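Local coordinates for protein alkylhalidase CmlS (PDB 3I3L) that probably halogenates a precursor in chloramphenicol biosynthesis, as a flavin-dependent halogenase whose FAD is covalently attached to the protein, at residues A[41-45]-A[494-498]. Residues are numbered along the deposited sequence; the frame is centred on the assembly and turned at random.
Sequences TLHKL and IGFRL
The last turn of helix 33-44, closed by the 3.0 Å bond from Leu45 N to Thr41 O, lies beside the irregular segment 494-498, with the CA atoms of Thr41 and Phe496, like those of Leu45 and Arg497, 7.3 Å apart. Leu45 makes the central contact. Its CD2 methyl lies 3.4 Å from Gly495 O and also lies over one face of the Arg497 guanidinium, offset toward the rim. The leucine and arginine side chains run past one another in opposite senses, and a bend at chi2 (-80°) carries the arginine head across that methyl to the end of the helix. There Arg497 NH1 donates to Leu45 O at 3.2 Å; the bond is bent, with an N-H...O angle of 144°, and its donor sits off the carbonyl plane. Arg23 NE gives the same oxygen a second donor, while Asp343 of helix 327-347 forms a salt bridge with Arg497 NH1. Helix 33-44 is the first helix of the Rossmann-type FAD-binding fold, following the glycine-rich turn, whereas 494-498 lies at the end of the loop that leads from strand 483-491 into strand 498-506 in the C-terminal region, so the contact ties the two parts together about 13 Å from the flavin cofactor at the Thr41 side chain. A leucine in place of Arg497 would probably leave Asp343 without this cationic partner and cost Leu45 O a donor. Farther along, Phe496 meets both Thr41 and Lys44: Thr41 CG2 packs on its CB and CG, both at 4.0 Å, and the Lys44 side chain, extended as far as CE, runs at about a right angle to that of Phe496 and brings CE to the ring edge, 3.7 Å from CD2. Val336 and Leu77 touch both Thr41 and Phe496.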
loop_
_atom_site.group_PDB
_atom_site.type_symbol
_atom_site.label_atom_id
_atom_site.label_comp_id
_atom_site.label_asym_id
_atom_site.label_seq_id
_atom_site.Cartn_x
_atom_site.Cartn_y
_atom_site.Cartn_z
ATOM N N THR A 41 -6.090 -18.056 1.949
ATOM C CA THR A 41 -5.059 -18.401 0.963
ATOM C C THR A 41 -4.346 -19.709 1.330
ATOM O O THR A 41 -4.114 -20.533 0.469
ATOM C CB THR A 41 -4.048 -17.236 0.763
ATOM O OG1 THR A 41 -4.781 -16.085 0.403
ATOM C CG2 THR A 41 -3.027 -17.536 -0.336
ATOM N N LEU A 42 -3.990 -19.876 2.616
ATOM C CA LEU A 42 -3.346 -21.092 3.114
ATOM C C LEU A 42 -4.257 -22.345 2.929
ATOM O O LEU A 42 -3.780 -23.398 2.610
ATOM C CB LEU A 42 -3.024 -20.966 4.604
ATOM C CG LEU A 42 -1.704 -20.339 5.009
ATOM C CD1 LEU A 42 -1.744 -19.874 6.497
ATOM C CD2 LEU A 42 -0.490 -21.252 4.684
ATOM N N HIS A 43 -5.565 -22.189 3.118
ATOM C CA HIS A 43 -6.529 -23.271 2.871
ATOM C C HIS A 43 -6.575 -23.668 1.383
ATOM O O HIS A 43 -6.456 -24.842 1.055
ATOM C CB HIS A 43 -7.903 -22.854 3.347
ATOM C CG HIS A 43 -8.995 -23.730 2.838
ATOM N ND1 HIS A 43 -9.429 -24.860 3.528
ATOM C CD2 HIS A 43 -9.771 -23.633 1.729
ATOM C CE1 HIS A 43 -10.401 -25.429 2.842
ATOM N NE2 HIS A 43 -10.629 -24.707 1.748
ATOM N N LYS A 44 -6.678 -22.687 0.487
ATOM C CA LYS A 44 -6.661 -22.939 -0.946
ATOM C C LYS A 44 -5.325 -23.621 -1.330
ATOM O O LYS A 44 -5.264 -24.411 -2.302
ATOM C CB LYS A 44 -6.802 -21.597 -1.691
ATOM C CG LYS A 44 -6.741 -21.643 -3.238
ATOM C CD LYS A 44 -7.018 -20.253 -3.802
ATOM C CE LYS A 44 -6.916 -20.192 -5.340
ATOM N NZ LYS A 44 -8.078 -20.919 -5.950
ATOM N N LEU A 45 -4.242 -23.303 -0.605
ATOM C CA LEU A 45 -2.960 -23.946 -0.894
ATOM C C LEU A 45 -2.828 -25.340 -0.223
ATOM O O LEU A 45 -1.803 -25.997 -0.347
ATOM C CB LEU A 45 -1.768 -23.068 -0.520
ATOM C CG LEU A 45 -1.638 -21.741 -1.272
ATOM C CD1 LEU A 45 -0.561 -20.874 -0.612
ATOM C CD2 LEU A 45 -1.312 -21.986 -2.773
ATOM N N ILE A 494 -3.249 -16.628 -10.074
ATOM C CA ILE A 494 -4.480 -17.445 -10.109
ATOM C C ILE A 494 -4.544 -18.498 -8.988
ATOM O O ILE A 494 -5.570 -18.647 -8.325
ATOM C CB ILE A 494 -4.658 -18.144 -11.480
ATOM C CG1 ILE A 494 -4.603 -17.102 -12.605
ATOM C CG2 ILE A 494 -5.960 -19.000 -11.518
ATOM C CD1 ILE A 494 -5.264 -17.527 -13.874
ATOM N N GLY A 495 -3.456 -19.202 -8.772
ATOM C CA GLY A 495 -3.462 -20.283 -7.801
ATOM C C GLY A 495 -2.689 -19.949 -6.532
ATOM O O GLY A 495 -2.734 -20.688 -5.594
ATOM N N PHE A 496 -1.971 -18.823 -6.519
ATOM C CA PHE A 496 -1.294 -18.310 -5.331
ATOM C C PHE A 496 -0.015 -19.050 -4.922
ATOM O O PHE A 496 0.484 -18.836 -3.812
ATOM C CB PHE A 496 -2.252 -18.207 -4.171
ATOM C CG PHE A 496 -3.265 -17.120 -4.339
ATOM C CD1 PHE A 496 -2.867 -15.785 -4.366
ATOM C CD2 PHE A 496 -4.585 -17.409 -4.520
ATOM C CE1 PHE A 496 -3.822 -14.768 -4.548
ATOM C CE2 PHE A 496 -5.553 -16.398 -4.665
ATOM C CZ PHE A 496 -5.169 -15.072 -4.662
ATOM N N ARG A 497 0.544 -19.894 -5.788
ATOM C CA ARG A 497 1.770 -20.600 -5.387
ATOM C C ARG A 497 2.915 -19.613 -5.511
ATOM O O ARG A 497 2.901 -18.755 -6.393
ATOM C CB ARG A 497 2.074 -21.848 -6.282
ATOM C CG ARG A 497 0.910 -22.930 -6.358
ATOM C CD ARG A 497 0.913 -23.867 -5.100
ATOM N NE ARG A 497 -0.324 -24.641 -5.007
ATOM C CZ ARG A 497 -0.727 -25.331 -3.951
ATOM N NH1 ARG A 497 0.040 -25.433 -2.845
ATOM N NH2 ARG A 497 -1.925 -25.925 -3.993
ATOM N N LEU A 498 3.952 -19.812 -4.704
ATOM C CA LEU A 498 5.156 -19.073 -4.871
ATOM C C LEU A 498 6.027 -19.769 -5.902
ATOM O O LEU A 498 6.513 -20.872 -5.673
ATOM C CB LEU A 498 5.908 -18.928 -3.521
ATOM C CG LEU A 498 6.988 -17.841 -3.531
ATOM C CD1 LEU A 498 6.354 -16.477 -3.622
ATOM C CD2 LEU A 498 7.961 -17.952 -2.278
#